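Local structure of DUF574 domain-containing protein (Thermobifida fusca, 2QE6) at residues G165-H168 against Y169-P172. The protein binds S-adenosylmethionine and is probably a methyltransferase, although its methyl-accepting substrate is not known. The protein carries 1 engineered substitution. Sequence-based numbering, arbitrary orientation.
Sequences GMLH and YLSP. With SAM (S-adenosylmethionine), chain F.
The rings of Y169 and H168 lie side by side and meet obliquely just where the loop after strand 160-163 of this Rossmann-like methyltransferase fold coils into a 3-10 turn beside S-adenosylmethionine. Two backbone bonds close the turn, Y169 N to M166 O (2.9 Å) and L170 N to L167 O. The Y169 ring is gripped at the centre of the packed part: H168 CD2 sits over one face, offset toward the rim, with the two planes at 56°, while G165 O meets the ring edge at CE2 (3.2 Å). C5' of the cofactor approaches that same CE2 at 3.6 Å. With an alanine in place of Y169, the imidazole of H168 would probably lose the ring it leans on and a gap would open beside C5' of the cofactor. M166, a selenomethionine, leaves the main chain with CG turned away from N (chi1 -170°) and bends at the next two torsions, which sets SE over one face of the adenine's five-membered ring, 3.3 Å from C8. Its CE reaches L170 CD2 (3.6 Å), and L170 also packs on helix 175-185. The looser end is S171 and P172, which run past W220 toward that helix; P172 is exposed. On the pocket side a methylpentanediol, probably from the crystallisation liquor, offers its O2 to a hydrogen bond with Y169 OH.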
ATOM      1  N   GLY A 165      -2.773  -0.273  -0.721  1.00 38.91           N
ATOM      2  CA  GLY A 165      -3.507   0.778  -0.042  1.00 40.08           C
ATOM      3  C   GLY A 165      -3.288   2.175  -0.565  1.00 42.36           C
ATOM      4  O   GLY A 165      -3.476   3.162   0.184  1.00 42.23           O
HETATM    5  N   MSE A 166      -2.893   2.267  -1.840  1.00 42.18           N
HETATM    6  CA  MSE A 166      -2.317   3.507  -2.434  1.00 42.13           C
HETATM    7  C   MSE A 166      -3.091   3.863  -3.730  1.00 43.03           C
HETATM    8  O   MSE A 166      -3.250   5.055  -4.078  1.00 37.43           O
HETATM    9  CB  MSE A 166      -0.771   3.235  -2.629  1.00 43.42           C
HETATM   10  CG  MSE A 166       0.335   4.323  -3.032  1.00 46.70           C
HETATM   11 SE   MSE A 166      -0.067   6.056  -2.385  0.75 59.72          SE
HETATM   12  CE  MSE A 166      -0.319   6.891  -4.116  1.00 49.59           C
ATOM     13  N   LEU A 167      -3.627   2.875  -4.447  1.00 42.57           N
ATOM     14  CA  LEU A 167      -4.201   3.182  -5.779  1.00 38.01           C
ATOM     15  C   LEU A 167      -5.340   4.191  -5.698  1.00 38.92           C
ATOM     16  O   LEU A 167      -5.512   5.008  -6.597  1.00 36.88           O
ATOM     17  CB  LEU A 167      -4.692   1.909  -6.515  1.00 38.20           C
ATOM     18  CG  LEU A 167      -5.269   2.001  -7.959  1.00 39.59           C
ATOM     19  CD1 LEU A 167      -4.273   2.649  -8.906  1.00 39.54           C
ATOM     20  CD2 LEU A 167      -5.731   0.622  -8.564  1.00 35.15           C
ATOM     21  N   HIS A 168      -6.139   4.108  -4.638  1.00 37.65           N
ATOM     22  CA  HIS A 168      -7.321   4.992  -4.516  1.00 37.31           C
ATOM     23  C   HIS A 168      -6.948   6.441  -4.135  1.00 36.74           C
ATOM     24  O   HIS A 168      -7.808   7.285  -4.018  1.00 36.58           O
ATOM     25  CB  HIS A 168      -8.359   4.399  -3.535  1.00 38.78           C
ATOM     26  CG  HIS A 168      -7.798   3.974  -2.204  1.00 36.07           C
ATOM     27  ND1 HIS A 168      -7.291   2.719  -1.974  1.00 37.51           N
ATOM     28  CD2 HIS A 168      -7.642   4.659  -1.044  1.00 42.38           C
ATOM     29  CE1 HIS A 168      -6.877   2.633  -0.724  1.00 37.38           C
ATOM     30  NE2 HIS A 168      -7.063   3.804  -0.141  1.00 35.48           N
ATOM     31  N   TYR A 169      -5.655   6.731  -3.941  1.00 39.61           N
ATOM     32  CA  TYR A 169      -5.200   8.120  -3.753  1.00 37.58           C
ATOM     33  C   TYR A 169      -4.668   8.735  -5.047  1.00 39.19           C
ATOM     34  O   TYR A 169      -4.178   9.876  -5.023  1.00 39.34           O
ATOM     35  CB  TYR A 169      -4.132   8.204  -2.625  1.00 41.39           C
ATOM     36  CG  TYR A 169      -4.670   7.699  -1.308  1.00 34.58           C
ATOM     37  CD1 TYR A 169      -5.796   8.282  -0.721  1.00 40.02           C
ATOM     38  CD2 TYR A 169      -4.111   6.598  -0.700  1.00 37.11           C
ATOM     39  CE1 TYR A 169      -6.347   7.772   0.450  1.00 31.60           C
ATOM     40  CE2 TYR A 169      -4.630   6.092   0.461  1.00 35.88           C
ATOM     41  CZ  TYR A 169      -5.730   6.689   1.049  1.00 46.87           C
ATOM     42  OH  TYR A 169      -6.215   6.143   2.202  1.00 40.01           O
ATOM     43  N   LEU A 170      -4.736   7.983  -6.161  1.00 37.10           N
ATOM     44  CA  LEU A 170      -4.304   8.479  -7.477  1.00 35.63           C
ATOM     45  C   LEU A 170      -5.542   8.868  -8.257  1.00 33.74           C
ATOM     46  O   LEU A 170      -6.388   8.041  -8.529  1.00 35.64           O
ATOM     47  CB  LEU A 170      -3.492   7.428  -8.266  1.00 37.55           C
ATOM     48  CG  LEU A 170      -2.168   6.936  -7.626  1.00 37.27           C
ATOM     49  CD1 LEU A 170      -1.453   5.866  -8.475  1.00 38.87           C
ATOM     50  CD2 LEU A 170      -1.241   8.099  -7.364  1.00 32.80           C
ATOM     51  N   SER A 171      -5.612  10.117  -8.658  1.00 35.71           N
ATOM     52  CA  SER A 171      -6.814  10.622  -9.323  1.00 36.00           C
ATOM     53  C   SER A 171      -6.891  10.104 -10.724  1.00 36.06           C
ATOM     54  O   SER A 171      -5.871   9.689 -11.288  1.00 35.01           O
ATOM     55  CB  SER A 171      -6.826  12.162  -9.348  1.00 36.84           C
ATOM     56  OG  SER A 171      -5.698  12.684 -10.002  1.00 44.73           O
ATOM     57  N   PRO A 172      -8.100  10.148 -11.313  1.00 39.25           N
ATOM     58  CA  PRO A 172      -8.267   9.817 -12.696  1.00 37.08           C
ATOM     59  C   PRO A 172      -7.327  10.559 -13.657  1.00 40.41           C
ATOM     60  O   PRO A 172      -6.983  10.017 -14.706  1.00 39.39           O
ATOM     61  CB  PRO A 172      -9.721  10.244 -12.972  1.00 38.15           C
ATOM     62  CG  PRO A 172     -10.389  10.006 -11.748  1.00 40.42           C
ATOM     63  CD  PRO A 172      -9.406  10.442 -10.688  1.00 37.87           C
TER
HETATM   64  N   SAM F 400       0.664   0.897   1.955  1.00 28.40           N
HETATM   65  CA  SAM F 400       0.196   0.818   3.395  1.00 30.21           C
HETATM   66  C   SAM F 400      -0.807  -0.306   3.533  1.00 31.01           C
HETATM   67  O   SAM F 400      -0.952  -0.877   4.608  1.00 31.59           O
HETATM   68  OXT SAM F 400      -1.509  -0.637   2.568  1.00 28.67           O
HETATM   69  CB  SAM F 400      -0.481   2.081   3.961  1.00 27.39           C
HETATM   70  CG  SAM F 400      -1.803   2.495   3.294  1.00 28.67           C
HETATM   71  SD  SAM F 400      -2.493   4.098   3.825  1.00 14.44           S
HETATM   72  CE  SAM F 400      -1.189   4.487   5.017  1.00 42.41           C
HETATM   73  C5' SAM F 400      -1.860   5.052   2.430  1.00 31.89           C
HETATM   74  C4' SAM F 400      -0.432   5.613   2.436  1.00 30.30           C
HETATM   75  O4' SAM F 400      -0.117   6.120   1.135  1.00 27.71           O
HETATM   76  C3' SAM F 400      -0.223   6.791   3.401  1.00 32.41           C
HETATM   77  O3' SAM F 400       0.892   6.571   4.247  1.00 30.91           O
HETATM   78  C2' SAM F 400      -0.038   8.028   2.537  1.00 33.81           C
HETATM   79  O2' SAM F 400       0.721   9.081   3.144  1.00 31.21           O
HETATM   80  C1' SAM F 400       0.556   7.378   1.291  1.00 29.72           C
HETATM   81  N9  SAM F 400       0.338   8.229   0.120  1.00 29.41           N
HETATM   82  C8  SAM F 400      -0.861   8.624  -0.472  1.00 33.38           C
HETATM   83  N7  SAM F 400      -0.574   9.405  -1.546  1.00 31.49           N
HETATM   84  C5  SAM F 400       0.791   9.491  -1.644  1.00 32.06           C
HETATM   85  C6  SAM F 400       1.619  10.142  -2.571  1.00 23.54           C
HETATM   86  N6  SAM F 400       1.059  10.872  -3.575  1.00 27.93           N
HETATM   87  N1  SAM F 400       2.987  10.024  -2.397  1.00 31.12           N
HETATM   88  C2  SAM F 400       3.551   9.278  -1.342  1.00 26.56           C
HETATM   89  N3  SAM F 400       2.727   8.642  -0.418  1.00 27.77           N
HETATM   90  C4  SAM F 400       1.370   8.752  -0.597  1.00 34.31           C